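PDB 2AVT: DNA polymerase III beta subunit from Streptococcus pyogenes, which forms a ring-shaped dimer that probably encircles DNA, slides along it and holds the replicative polymerase on its template for processive synthesis. Local coordinates for residues S182-Q187 against P331-E336; L255-F260 against P356-P361; E276-I281 against A301-P306. All coordinates share one frame; numbering follows the deposited sequence.

In the fold
Interaction 1 crosses the junction of the central and C-terminal domains. It lies between the other two contacts and touches both. The centre of interaction 2 lies about 12 Å from that of interaction 1, and both reach the same antiparallel sheet. They touch where M185 CE meets L256 CD2 at 4.0 Å. Interaction 3 lies by the dimer interface, about 17 Å from interaction 1 between centres. Two adjacent helices join them, with I335 CD1 3.9 Å from F279 CB. Interactions 2 and 3 do not touch; their nearest atoms are about 12 Å apart. In relatives, partner proteins bind near the junction of these two domains, so interactions 1 and 2 probably lie close to that region.

Interaction 1: residues S182-Q187 against P331-E336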
# COMPACT_ATOMS: atom_id res chain seq x y z
N SER A 182 -6.36 -15.88 25.24
CA SER A 182 -7.24 -15.99 26.41
C SER A 182 -8.56 -15.28 26.15
O SER A 182 -9.18 -14.70 27.05
CB SER A 182 -6.57 -15.40 27.65
OG SER A 182 -6.38 -14.00 27.51
N HIS A 183 -8.96 -15.31 24.89
CA HIS A 183 -10.21 -14.73 24.43
C HIS A 183 -10.73 -15.73 23.39
O HIS A 183 -11.91 -16.06 23.35
CB HIS A 183 -9.96 -13.38 23.77
CG HIS A 183 -9.63 -12.28 24.74
ND1 HIS A 183 -10.52 -11.85 25.70
CD2 HIS A 183 -8.52 -11.54 24.90
CE1 HIS A 183 -9.96 -10.89 26.42
NE2 HIS A 183 -8.75 -10.68 25.96
N ARG A 184 -9.79 -16.21 22.58
CA ARG A 184 -10.04 -17.18 21.52
C ARG A 184 -8.80 -18.07 21.41
O ARG A 184 -7.71 -17.69 21.84
CB ARG A 184 -10.33 -16.44 20.20
CG ARG A 184 -9.20 -15.60 19.66
CD ARG A 184 -9.85 -14.51 18.82
NE ARG A 184 -9.05 -14.02 17.70
CZ ARG A 184 -7.77 -13.68 17.78
NH1 ARG A 184 -7.12 -13.79 18.93
NH2 ARG A 184 -7.16 -13.22 16.70
N MET A 185 -8.98 -19.24 20.82
CA MET A 185 -7.91 -20.22 20.71
C MET A 185 -8.04 -21.04 19.44
O MET A 185 -9.14 -21.22 18.94
CB MET A 185 -7.99 -21.14 21.93
CG MET A 185 -7.09 -22.35 21.89
SD MET A 185 -7.40 -23.39 23.34
CE MET A 185 -8.82 -24.26 22.78
N SER A 186 -6.91 -21.52 18.94
CA SER A 186 -6.86 -22.33 17.74
C SER A 186 -5.89 -23.49 17.97
O SER A 186 -4.77 -23.28 18.45
CB SER A 186 -6.38 -21.49 16.56
OG SER A 186 -6.51 -22.23 15.36
N GLN A 187 -6.34 -24.70 17.63
CA GLN A 187 -5.53 -25.91 17.82
C GLN A 187 -5.52 -26.88 16.64
O GLN A 187 -6.55 -27.16 16.02
CB GLN A 187 -6.02 -26.66 19.05
CG GLN A 187 -5.31 -27.99 19.30
CD GLN A 187 -6.09 -28.89 20.24
OE1 GLN A 187 -7.12 -29.46 19.87
NE2 GLN A 187 -5.61 -29.00 21.46
N PRO A 331 -17.44 -10.21 17.18
CA PRO A 331 -17.40 -10.62 15.77
C PRO A 331 -16.01 -10.80 15.13
O PRO A 331 -15.79 -11.76 14.38
CB PRO A 331 -18.21 -9.54 15.07
CG PRO A 331 -19.16 -9.09 16.12
CD PRO A 331 -18.30 -9.03 17.36
N THR A 332 -15.08 -9.88 15.39
CA THR A 332 -13.73 -9.97 14.82
C THR A 332 -13.12 -11.36 15.03
O THR A 332 -12.42 -11.88 14.17
CB THR A 332 -12.78 -8.94 15.45
OG1 THR A 332 -13.23 -7.62 15.15
CG2 THR A 332 -11.37 -9.12 14.90
N TYR A 333 -13.40 -11.95 16.19
CA TYR A 333 -12.90 -13.27 16.53
C TYR A 333 -13.45 -14.34 15.58
O TYR A 333 -12.71 -15.20 15.11
CB TYR A 333 -13.27 -13.58 17.97
CG TYR A 333 -12.56 -12.72 18.99
CD1 TYR A 333 -11.55 -11.84 18.60
CD2 TYR A 333 -12.85 -12.82 20.34
CE1 TYR A 333 -10.85 -11.11 19.53
CE2 TYR A 333 -12.15 -12.09 21.28
CZ TYR A 333 -11.15 -11.23 20.87
OH TYR A 333 -10.43 -10.53 21.81
N LEU A 334 -14.75 -14.27 15.31
CA LEU A 334 -15.38 -15.23 14.41
C LEU A 334 -14.89 -15.01 12.99
O LEU A 334 -14.60 -15.96 12.26
CB LEU A 334 -16.90 -15.09 14.46
CG LEU A 334 -17.68 -16.05 13.56
CD1 LEU A 334 -17.22 -17.49 13.82
CD2 LEU A 334 -19.17 -15.91 13.83
N ILE A 335 -14.79 -13.74 12.60
CA ILE A 335 -14.31 -13.38 11.27
C ILE A 335 -12.95 -14.01 11.01
O ILE A 335 -12.73 -14.66 9.99
CB ILE A 335 -14.23 -11.84 11.10
CG1 ILE A 335 -15.64 -11.24 11.23
CG2 ILE A 335 -13.62 -11.49 9.75
CD1 ILE A 335 -15.69 -9.74 11.06
N GLU A 336 -12.03 -13.83 11.95
CA GLU A 336 -10.69 -14.38 11.81
C GLU A 336 -10.68 -15.92 11.82
O GLU A 336 -9.88 -16.55 11.12
CB GLU A 336 -9.79 -13.81 12.90
CG GLU A 336 -9.34 -12.37 12.59
CD GLU A 336 -8.66 -11.68 13.75
OE1 GLU A 336 -7.87 -12.34 14.46
OE2 GLU A 336 -8.89 -10.47 13.94
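R184 and H183 meet the side of helix 331-339 at the boundary between the central and C-terminal domains. R184 is the first residue of strand 184-191, and its side chain reaches toward the helix. Y333 lies opposite it. Their CA atoms are 7.0 Å apart.

The arginine side chain crosses the tyrosine at about a right angle. Its CD methylene sits over one face of the Y333 ring, displaced toward the rim, in a CH-pi contact. The approach is modelled very close, so its exact length is doubtful. The guanidinium and ring planes are inclined by 32°. R184 CG lies between the backbone N and the carbonyl carbon (chi1 63°), and the chain then runs extended from CG to NE. This carries the guanidinium past the ring to E336, about one helical turn further on.

There R184 NH2 forms a short salt bridge with E336 OE1, 2.5 Å long. The hydrogen bond within it is somewhat bent. The oxygen lies at the guanidinium edge, close to its plane, while the carboxylate plane stands nearly perpendicular at 83°. Only one carboxylate oxygen takes part, so this is a single-bond pairing and not a two-pronged one.

H183 meets the other end of the tyrosine. Its CB lies 3.5 Å from Y333 OH, and its CB also approaches Y333 CE2 at 3.6 Å. The hydroxyl lies obliquely to the imidazole.

The guanidinium has a second carboxylate partner, D181, through NH1, and a weak bond from NH2 to F151 O. R184 thus lies between acids of both domains, with the ring of Y333 against its aliphatic part. The two carboxylates balance its charge and probably limit its rotation. The contact joins the domains by charge and by CH-pi packing together.

Interaction 2: residues L255-F260 against P356-P361; sequences LLMTEF and PFTLTP
The backbones of 255-260 and 356-361 stay well apart, with the CA atoms of M257 and P356 7.6 Å from each other. Here the inter-domain connection packs on a strand of the antiparallel sheet that joins the central and C-terminal domains of this DNA polymerase III beta subunit. Segment 255-260 has no regular strand. It belongs to the link from strand 238-243 of the central domain to strand 262-267 of the C-terminal domain. Segment 356-361 is different: it enters strand 357-361, which runs between strands 345-350 and 367-372 of the sheet. No hydrogen bond links the two segments; they meet by van der Waals packing.

M257 carries the loop side of the contact. With chi1 at 65°, its CG is tucked over the backbone, and the chain bends again at its second and third torsions. It and T358 reach toward each other. M257 CG presses on the methyl T358 CG2 at 3.3 Å, tighter than usual for two carbons. The sulfur is more distant, with M257 SD 4.2 Å from the same methyl. T358 turns its methyl, not its hydroxyl, to the methionine.

F357 points to the other face of the strand, where its ring meets those of F329 and F350. On the loop side, M257 also rests on L351, and the ring of F260 stacks on H349.

The bent methionine chain ends beside P356, just before the strand. Here the buried P356 O has no hydrogen-bonding partner in the model, and M257 CE is 4.1 Å from it.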
# COMPACT_ATOMS: atom_id res chain seq x y z
N LEU A 255 -9.06 -26.68 28.36
CA LEU A 255 -10.03 -25.72 27.86
C LEU A 255 -10.97 -26.32 26.81
O LEU A 255 -12.00 -25.74 26.49
CB LEU A 255 -9.32 -24.50 27.25
CG LEU A 255 -8.63 -23.54 28.22
CD1 LEU A 255 -7.95 -22.43 27.44
CD2 LEU A 255 -9.66 -22.96 29.18
N LEU A 256 -10.61 -27.49 26.28
CA LEU A 256 -11.44 -28.13 25.27
C LEU A 256 -12.80 -28.49 25.87
O LEU A 256 -12.88 -29.02 26.98
CB LEU A 256 -10.75 -29.39 24.74
CG LEU A 256 -9.41 -29.15 24.02
CD1 LEU A 256 -8.84 -30.47 23.54
CD2 LEU A 256 -9.63 -28.21 22.85
N MET A 257 -13.86 -28.20 25.12
CA MET A 257 -15.21 -28.48 25.59
C MET A 257 -15.66 -29.90 25.28
O MET A 257 -15.54 -30.38 24.16
CB MET A 257 -16.20 -27.48 24.97
CG MET A 257 -16.35 -27.58 23.46
SD MET A 257 -17.90 -28.37 22.95
CE MET A 257 -19.00 -26.93 22.84
N THR A 258 -16.17 -30.57 26.31
CA THR A 258 -16.64 -31.95 26.18
C THR A 258 -17.76 -32.05 25.15
O THR A 258 -17.51 -32.22 23.96
CB THR A 258 -17.17 -32.47 27.53
OG1 THR A 258 -16.20 -32.19 28.56
CG2 THR A 258 -17.42 -33.97 27.47
N GLU A 259 -19.00 -31.93 25.62
CA GLU A 259 -20.15 -32.02 24.72
C GLU A 259 -20.65 -30.66 24.27
O GLU A 259 -20.08 -29.62 24.61
CB GLU A 259 -21.31 -32.77 25.40
CG GLU A 259 -21.05 -34.26 25.65
CD GLU A 259 -22.27 -34.98 26.20
OE1 GLU A 259 -23.28 -35.10 25.47
OE2 GLU A 259 -22.21 -35.42 27.37
N PHE A 260 -21.73 -30.68 23.50
CA PHE A 260 -22.35 -29.47 22.99
C PHE A 260 -23.86 -29.69 22.93
O PHE A 260 -24.31 -30.81 22.71
CB PHE A 260 -21.80 -29.14 21.60
CG PHE A 260 -22.01 -30.23 20.59
CD1 PHE A 260 -21.06 -31.22 20.42
CD2 PHE A 260 -23.14 -30.25 19.79
CE1 PHE A 260 -21.23 -32.21 19.47
CE2 PHE A 260 -23.32 -31.24 18.84
CZ PHE A 260 -22.36 -32.22 18.68
N PRO A 356 -17.56 -21.15 25.96
CA PRO A 356 -16.86 -21.07 24.68
C PRO A 356 -17.49 -22.01 23.65
O PRO A 356 -17.80 -23.16 23.96
CB PRO A 356 -15.44 -21.48 25.04
CG PRO A 356 -15.30 -20.96 26.44
CD PRO A 356 -16.61 -21.36 27.07
N PHE A 357 -17.70 -21.51 22.44
CA PHE A 357 -18.26 -22.32 21.36
C PHE A 357 -17.14 -22.68 20.39
O PHE A 357 -16.28 -21.85 20.09
CB PHE A 357 -19.40 -21.58 20.65
CG PHE A 357 -19.00 -20.26 20.04
CD1 PHE A 357 -18.97 -19.10 20.80
CD2 PHE A 357 -18.71 -20.16 18.69
CE1 PHE A 357 -18.67 -17.88 20.23
CE2 PHE A 357 -18.41 -18.95 18.11
CZ PHE A 357 -18.38 -17.80 18.88
N THR A 358 -17.14 -23.92 19.92
CA THR A 358 -16.10 -24.41 19.01
C THR A 358 -16.48 -24.40 17.54
O THR A 358 -17.65 -24.49 17.17
CB THR A 358 -15.69 -25.85 19.36
OG1 THR A 358 -16.80 -26.72 19.14
CG2 THR A 358 -15.24 -25.94 20.81
N LEU A 359 -15.45 -24.32 16.71
CA LEU A 359 -15.62 -24.31 15.27
C LEU A 359 -14.65 -25.33 14.67
O LEU A 359 -13.51 -25.43 15.10
CB LEU A 359 -15.30 -22.92 14.70
CG LEU A 359 -15.78 -21.65 15.42
CD1 LEU A 359 -17.27 -21.72 15.66
CD2 LEU A 359 -15.05 -21.48 16.74
N THR A 360 -15.13 -26.11 13.71
CA THR A 360 -14.29 -27.10 13.05
C THR A 360 -14.68 -27.13 11.59
O THR A 360 -15.84 -26.90 11.24
CB THR A 360 -14.47 -28.53 13.66
OG1 THR A 360 -15.82 -28.97 13.49
CG2 THR A 360 -14.12 -28.54 15.13
N PRO A 361 -13.71 -27.39 10.70
CA PRO A 361 -13.96 -27.44 9.26
C PRO A 361 -15.08 -28.42 8.93
O PRO A 361 -15.23 -29.44 9.59
CB PRO A 361 -12.61 -27.87 8.69
CG PRO A 361 -12.01 -28.68 9.82
CD PRO A 361 -12.35 -27.85 11.03

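Interaction 3: residues E276-I281 against A301-P306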
# COMPACT_ATOMS: atom_id res chain seq x y z
N GLU A 276 -18.79 -9.69 8.87
CA GLU A 276 -18.01 -8.50 8.53
C GLU A 276 -18.92 -7.27 8.61
O GLU A 276 -18.48 -6.20 9.05
CB GLU A 276 -17.39 -8.65 7.13
CG GLU A 276 -16.32 -9.75 7.08
CD GLU A 276 -15.76 -10.00 5.68
OE1 GLU A 276 -16.53 -9.90 4.70
OE2 GLU A 276 -14.56 -10.34 5.57
N ARG A 277 -20.18 -7.42 8.23
CA ARG A 277 -21.13 -6.32 8.30
C ARG A 277 -21.44 -6.03 9.76
O ARG A 277 -21.60 -4.87 10.16
CB ARG A 277 -22.44 -6.67 7.61
CG ARG A 277 -22.33 -6.95 6.14
CD ARG A 277 -23.71 -7.19 5.57
NE ARG A 277 -23.64 -7.84 4.27
CZ ARG A 277 -23.35 -9.12 4.09
NH1 ARG A 277 -23.12 -9.90 5.13
NH2 ARG A 277 -23.25 -9.61 2.86
N ALA A 278 -21.53 -7.09 10.55
CA ALA A 278 -21.81 -6.95 11.97
C ALA A 278 -20.70 -6.15 12.63
O ALA A 278 -20.95 -5.36 13.54
CB ALA A 278 -21.92 -8.33 12.62
N PHE A 279 -19.47 -6.36 12.16
CA PHE A 279 -18.32 -5.66 12.71
C PHE A 279 -18.36 -4.17 12.39
O PHE A 279 -17.98 -3.34 13.22
CB PHE A 279 -17.02 -6.27 12.17
CG PHE A 279 -15.78 -5.63 12.72
CD1 PHE A 279 -15.53 -5.63 14.08
CD2 PHE A 279 -14.87 -5.01 11.87
CE1 PHE A 279 -14.39 -5.03 14.59
CE2 PHE A 279 -13.73 -4.41 12.38
CZ PHE A 279 -13.49 -4.42 13.74
N LEU A 280 -18.82 -3.82 11.19
CA LEU A 280 -18.89 -2.42 10.79
C LEU A 280 -19.75 -1.57 11.71
O LEU A 280 -19.66 -0.34 11.70
CB LEU A 280 -19.41 -2.30 9.35
CG LEU A 280 -18.42 -2.74 8.26
CD1 LEU A 280 -19.07 -2.61 6.89
CD2 LEU A 280 -17.16 -1.90 8.35
N ILE A 281 -20.59 -2.22 12.52
CA ILE A 281 -21.45 -1.48 13.43
C ILE A 281 -21.02 -1.67 14.88
O ILE A 281 -20.98 -0.72 15.66
CB ILE A 281 -22.92 -1.92 13.29
CG1 ILE A 281 -23.38 -1.74 11.84
CG2 ILE A 281 -23.80 -1.13 14.24
CD1 ILE A 281 -23.17 -0.34 11.30
N ALA A 301 -28.49 -12.59 13.00
CA ALA A 301 -27.44 -11.80 13.64
C ALA A 301 -28.00 -10.43 13.96
O ALA A 301 -28.78 -9.86 13.20
CB ALA A 301 -26.24 -11.68 12.71
N HIS A 302 -27.58 -9.88 15.10
CA HIS A 302 -28.08 -8.58 15.52
C HIS A 302 -27.02 -7.73 16.20
O HIS A 302 -26.23 -8.22 17.01
CB HIS A 302 -29.26 -8.77 16.48
CG HIS A 302 -30.29 -9.73 15.97
ND1 HIS A 302 -31.10 -9.46 14.89
CD2 HIS A 302 -30.62 -10.98 16.38
CE1 HIS A 302 -31.88 -10.50 14.65
NE2 HIS A 302 -31.61 -11.44 15.54
N VAL A 303 -27.00 -6.45 15.85
CA VAL A 303 -26.07 -5.51 16.44
C VAL A 303 -26.84 -4.21 16.63
O VAL A 303 -27.65 -3.84 15.78
CB VAL A 303 -24.86 -5.25 15.52
CG1 VAL A 303 -23.94 -4.21 16.15
CG2 VAL A 303 -24.10 -6.54 15.29
N ASN A 304 -26.60 -3.53 17.73
CA ASN A 304 -27.30 -2.28 17.97
C ASN A 304 -26.39 -1.23 18.58
O ASN A 304 -26.10 -1.27 19.77
CB ASN A 304 -28.50 -2.50 18.88
CG ASN A 304 -29.48 -1.35 18.83
OD1 ASN A 304 -29.10 -0.19 18.98
ND2 ASN A 304 -30.76 -1.67 18.62
N SER A 305 -25.94 -0.30 17.75
CA SER A 305 -25.07 0.77 18.21
C SER A 305 -25.92 2.03 18.38
O SER A 305 -26.41 2.59 17.40
CB SER A 305 -23.94 1.03 17.22
OG SER A 305 -23.03 -0.05 17.18
N PRO A 306 -26.10 2.47 19.63
CA PRO A 306 -26.89 3.65 19.99
C PRO A 306 -26.62 4.90 19.15
O PRO A 306 -27.50 5.74 18.98
CB PRO A 306 -26.54 3.84 21.46
CG PRO A 306 -26.44 2.43 21.94
CD PRO A 306 -25.61 1.78 20.84
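A278 and I281 of helix 268-282 pack against V303 and S305 of strand 298-305. This is a helix lying on an antiparallel sheet, the layered arrangement of the C-terminal domain in the DNA polymerase III beta subunit family. The two short axes run nearly parallel, 14° apart in direction, with a closest approach of 8.4 Å.

A278 comes first. Its small CB touches V303 CG2 at 3.9 Å, and this bare methyl lets the valine come close to the helix backbone. F279 turns the other way, onto T332 and I335 of helix 331-339. L280 and I281 lie by the dimer interface, where I85 and F81 of the second subunit pack on them.

I281 supplies the rest of the contact. Its CG2 meets V303 CG1 at 3.6 Å, and the two side chains lie obliquely to each other. The first torsion (chi1 -57°) places CG2 anti to the backbone N, on the strand side, while the CG1 branch leads away. I281 CG2 also lies 3.2 Å from S305 OG. V303 splits its methyls in turn: CG2 goes to A278 and CG1 to I281.

S305 closes the contact near the end of the helix. Its hydroxyl OG donates to I281 O over 2.6 Å, from well above the carbonyl plane. The C=O...OG angle at I281 O is 122°.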